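Long-range contact in trehalose synthase regulatory protein (Candida albicans, PDB 5HUS), which probably regulates the trehalose-6-phosphate synthase/phosphatase complex, its C-terminal domain being related to trehalose-phosphatases of the HAD superfamily: residues Gln196-Arg206 with Ile255-Val263. Numbering follows the deposited sequence.
Sequences QKDQISLKAIR and IDEANYEYV
Ser201 and Asn259 form the polar link between two neighbouring helices of the HAD-type alpha/beta core. Helix 200-213 follows strand 192-197, which belongs to the four-stranded antiparallel sheet, probably the cap of this HAD protein, so the contact begins where the chain passes from that sheet to the core. Helix 254-265 follows core strand 243-250. The two helix segments run in roughly the same direction, crossing at -38° with their axes 9.6 Å apart.

The hydrogen bond runs from Ser201 OG to Asn259 OD1 and measures 2.9 Å. The donor lies in the carbonyl plane, on a lone pair, at a C=O...donor angle of 118°. Asn259 ND2 is hydrogen-bonded elsewhere, so both ends of this buried amide are held, which should limit its rotation. Methyl groups crowd the same oxygen. Leu202 CD1 comes to 3.2 Å from Asn259 OD1, and Ile205 CD1 also lies against the amide.

The apolar contacts centre on Leu202 and Ile205. Leu202 CD1 meets Ala258 CB at 3.7 Å. Leu202 CG sits 4.2 Å from Tyr262 CB as the two side chains pass in opposite directions. Ile205 CG2 approaches the edge of the Tyr262 ring, near its plane, 3.8 Å from CE2. Ile205 also touches Ile24 and Tyr248 of the core sheet, which places this packing over the central strands.

At the strand end, Gln196 and Ile255 approach from opposite directions. Gln196 OE1 is 3.3 Å from Ile255 CD1, a van der Waals contact. The polar end of Gln196 has its main partner in Asn98, which Ile255 also touches.

At the other end, Tyr262 has CG anti to its backbone N (chi1 176°), which carries the ring across to helix 200-213. The Arg206 guanidinium points elsewhere, to Gln230 O and Asp235. Its aliphatic base remains at the interface, with Arg206 CB 3.4 Å from Tyr262 OH.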
loop_
_atom_site.group_PDB
_atom_site.type_symbol
_atom_site.label_atom_id
_atom_site.label_comp_id
_atom_site.label_asym_id
_atom_site.label_seq_id
_atom_site.Cartn_x
_atom_site.Cartn_y
_atom_site.Cartn_z
ATOM N N GLN A 196 1.039 -9.058 -8.759
ATOM C CA GLN A 196 0.321 -7.795 -8.902
ATOM C C GLN A 196 0.796 -6.976 -10.094
ATOM O O GLN A 196 1.867 -7.234 -10.669
ATOM C CB GLN A 196 0.436 -6.943 -7.616
ATOM C CG GLN A 196 1.802 -6.380 -7.393
ATOM C CD GLN A 196 1.843 -5.368 -6.251
ATOM O OE1 GLN A 196 2.674 -4.463 -6.229
ATOM N NE2 GLN A 196 0.954 -5.531 -5.296
ATOM N N LYS A 197 -0.027 -5.996 -10.450
ATOM C CA LYS A 197 0.306 -5.021 -11.476
ATOM C C LYS A 197 1.501 -4.174 -11.057
ATOM O O LYS A 197 1.581 -3.706 -9.919
ATOM C CB LYS A 197 -0.894 -4.115 -11.763
ATOM C CG LYS A 197 -1.592 -4.380 -13.082
ATOM C CD LYS A 197 -0.675 -4.072 -14.255
ATOM C CE LYS A 197 -1.336 -3.163 -15.278
ATOM N NZ LYS A 197 -0.807 -3.398 -16.650
ATOM N N ASP A 198 2.425 -3.963 -11.989
ATOM C CA ASP A 198 3.618 -3.160 -11.723
ATOM C C ASP A 198 3.292 -1.761 -11.212
ATOM O O ASP A 198 2.455 -1.063 -11.787
ATOM C CB ASP A 198 4.473 -3.032 -12.991
ATOM C CG ASP A 198 5.118 -4.335 -13.390
ATOM O OD1 ASP A 198 4.962 -5.336 -12.654
ATOM O OD2 ASP A 198 5.797 -4.353 -14.436
ATOM N N GLN A 199 3.972 -1.369 -10.132
ATOM C CA GLN A 199 3.869 -0.035 -9.550
ATOM C C GLN A 199 2.433 0.401 -9.242
ATOM O O GLN A 199 2.128 1.587 -9.254
ATOM C CB GLN A 199 4.543 0.994 -10.472
ATOM C CG GLN A 199 6.062 0.848 -10.538
ATOM C CD GLN A 199 6.738 1.916 -11.389
ATOM O OE1 GLN A 199 6.164 2.422 -12.351
ATOM N NE2 GLN A 199 7.969 2.258 -11.030
ATOM N N ILE A 200 1.553 -0.544 -8.937
ATOM C CA ILE A 200 0.158 -0.165 -8.730
ATOM C C ILE A 200 0.006 0.666 -7.440
ATOM O O ILE A 200 -0.835 1.566 -7.382
ATOM C CB ILE A 200 -0.782 -1.415 -8.730
ATOM C CG1 ILE A 200 -2.252 -0.992 -8.807
ATOM C CG2 ILE A 200 -0.520 -2.318 -7.532
ATOM C CD1 ILE A 200 -2.588 -0.161 -10.024
ATOM N N SER A 201 0.846 0.423 -6.436
ATOM C CA SER A 201 0.775 1.221 -5.204
ATOM C C SER A 201 1.231 2.651 -5.474
ATOM O O SER A 201 0.670 3.607 -4.939
ATOM C CB SER A 201 1.612 0.592 -4.080
ATOM O OG SER A 201 2.991 0.590 -4.402
ATOM N N LEU A 202 2.246 2.795 -6.320
ATOM C CA LEU A 202 2.731 4.122 -6.700
ATOM C C LEU A 202 1.656 4.884 -7.457
ATOM O O LEU A 202 1.440 6.070 -7.218
ATOM C CB LEU A 202 3.998 4.020 -7.557
ATOM C CG LEU A 202 5.356 3.823 -6.875
ATOM C CD1 LEU A 202 5.432 2.529 -6.101
ATOM C CD2 LEU A 202 6.463 3.878 -7.921
ATOM N N LYS A 203 0.979 4.200 -8.372
ATOM C CA LYS A 203 -0.065 4.836 -9.166
ATOM C C LYS A 203 -1.254 5.246 -8.298
ATOM O O LYS A 203 -1.870 6.284 -8.542
ATOM C CB LYS A 203 -0.513 3.908 -10.299
ATOM C CG LYS A 203 0.600 3.644 -11.305
ATOM C CD LYS A 203 0.121 2.864 -12.517
ATOM C CE LYS A 203 1.263 2.646 -13.497
ATOM N NZ LYS A 203 0.822 1.905 -14.724
ATOM N N ALA A 204 -1.564 4.446 -7.279
ATOM C CA ALA A 204 -2.651 4.790 -6.369
ATOM C C ALA A 204 -2.300 6.006 -5.516
ATOM O O ALA A 204 -3.132 6.882 -5.303
ATOM C CB ALA A 204 -3.008 3.602 -5.478
ATOM N N ILE A 205 -1.065 6.053 -5.027
ATOM C CA ILE A 205 -0.620 7.189 -4.238
ATOM C C ILE A 205 -0.678 8.452 -5.096
ATOM O O ILE A 205 -1.180 9.486 -4.663
ATOM C CB ILE A 205 0.803 6.974 -3.683
ATOM C CG1 ILE A 205 0.770 5.891 -2.593
ATOM C CG2 ILE A 205 1.365 8.302 -3.117
ATOM C CD1 ILE A 205 2.132 5.457 -2.096
ATOM N N ARG A 206 -0.210 8.344 -6.335
ATOM C CA ARG A 206 -0.244 9.475 -7.256
ATOM C C ARG A 206 -1.676 9.929 -7.515
ATOM O O ARG A 206 -1.946 11.122 -7.577
ATOM C CB ARG A 206 0.443 9.118 -8.577
ATOM C CG ARG A 206 0.339 10.218 -9.628
ATOM C CD ARG A 206 1.099 9.855 -10.899
ATOM N NE ARG A 206 0.520 8.714 -11.598
ATOM C CZ ARG A 206 1.021 8.186 -12.711
ATOM N NH1 ARG A 206 2.116 8.700 -13.257
ATOM N NH2 ARG A 206 0.428 7.141 -13.277
ATOM N N ILE A 255 7.929 -3.462 -1.631
ATOM C CA ILE A 255 6.857 -2.580 -2.062
ATOM C C ILE A 255 6.862 -1.291 -1.245
ATOM O O ILE A 255 6.679 -0.208 -1.796
ATOM C CB ILE A 255 5.490 -3.281 -1.966
ATOM C CG1 ILE A 255 5.366 -4.295 -3.106
ATOM C CG2 ILE A 255 4.353 -2.271 -2.020
ATOM C CD1 ILE A 255 3.990 -4.893 -3.262
ATOM N N ASP A 256 7.087 -1.406 0.062
ATOM C CA ASP A 256 7.268 -0.225 0.897
ATOM C C ASP A 256 8.408 0.631 0.365
ATOM O O ASP A 256 8.304 1.858 0.308
ATOM C CB ASP A 256 7.553 -0.617 2.348
ATOM C CG ASP A 256 6.312 -1.074 3.081
ATOM O OD1 ASP A 256 5.287 -0.373 2.993
ATOM O OD2 ASP A 256 6.366 -2.136 3.736
ATOM N N GLU A 257 9.490 -0.027 -0.033
ATOM C CA GLU A 257 10.684 0.673 -0.481
ATOM C C GLU A 257 10.407 1.509 -1.718
ATOM O O GLU A 257 10.880 2.641 -1.809
ATOM C CB GLU A 257 11.821 -0.311 -0.754
ATOM C CG GLU A 257 12.444 -0.864 0.519
ATOM C CD GLU A 257 12.853 0.230 1.485
ATOM O OE1 GLU A 257 13.439 1.238 1.028
ATOM O OE2 GLU A 257 12.584 0.086 2.699
ATOM N N ALA A 258 9.635 0.957 -2.654
ATOM C CA ALA A 258 9.253 1.701 -3.847
ATOM C C ALA A 258 8.425 2.917 -3.458
ATOM O O ALA A 258 8.588 3.993 -4.033
ATOM C CB ALA A 258 8.489 0.823 -4.819
ATOM N N ASN A 259 7.538 2.746 -2.482
ATOM C CA ASN A 259 6.742 3.868 -1.994
ATOM C C ASN A 259 7.590 4.925 -1.284
ATOM O O ASN A 259 7.356 6.119 -1.461
ATOM C CB ASN A 259 5.628 3.367 -1.069
ATOM C CG ASN A 259 4.587 2.540 -1.807
ATOM O OD1 ASN A 259 4.430 2.666 -3.021
ATOM N ND2 ASN A 259 3.872 1.687 -1.078
ATOM N N TYR A 260 8.564 4.500 -0.478
ATOM C CA TYR A 260 9.435 5.468 0.204
ATOM C C TYR A 260 10.187 6.307 -0.818
ATOM O O TYR A 260 10.238 7.530 -0.725
ATOM C CB TYR A 260 10.453 4.782 1.127
ATOM C CG TYR A 260 9.859 4.051 2.301
ATOM C CD1 TYR A 260 8.837 4.609 3.056
ATOM C CD2 TYR A 260 10.320 2.790 2.648
ATOM C CE1 TYR A 260 8.297 3.924 4.140
ATOM C CE2 TYR A 260 9.786 2.100 3.714
ATOM C CZ TYR A 260 8.776 2.666 4.452
ATOM O OH TYR A 260 8.253 1.961 5.507
ATOM N N GLU A 261 10.784 5.634 -1.791
ATOM C CA GLU A 261 11.548 6.332 -2.818
ATOM C C GLU A 261 10.673 7.312 -3.596
ATOM O O GLU A 261 11.104 8.426 -3.907
ATOM C CB GLU A 261 12.204 5.321 -3.757
ATOM C CG GLU A 261 13.297 4.501 -3.088
ATOM C CD GLU A 261 13.860 3.424 -3.996
ATOM O OE1 GLU A 261 13.616 3.488 -5.214
ATOM O OE2 GLU A 261 14.544 2.509 -3.488
ATOM N N TYR A 262 9.438 6.912 -3.891
ATOM C CA TYR A 262 8.514 7.790 -4.609
ATOM C C TYR A 262 8.125 9.016 -3.785
ATOM O O TYR A 262 8.173 10.145 -4.278
ATOM C CB TYR A 262 7.250 7.027 -5.034
ATOM C CG TYR A 262 6.211 7.915 -5.694
ATOM C CD1 TYR A 262 6.547 8.732 -6.769
ATOM C CD2 TYR A 262 4.899 7.944 -5.240
ATOM C CE1 TYR A 262 5.604 9.554 -7.371
ATOM C CE2 TYR A 262 3.948 8.756 -5.836
ATOM C CZ TYR A 262 4.306 9.563 -6.901
ATOM O OH TYR A 262 3.364 10.370 -7.500
ATOM N N VAL A 263 7.736 8.800 -2.530
ATOM C CA VAL A 263 7.338 9.910 -1.679
ATOM C C VAL A 263 8.534 10.821 -1.406
ATOM O O VAL A 263 8.383 12.038 -1.369
ATOM C CB VAL A 263 6.713 9.412 -0.359
ATOM C CG1 VAL A 263 6.471 10.568 0.595
ATOM C CG2 VAL A 263 5.406 8.695 -0.668
#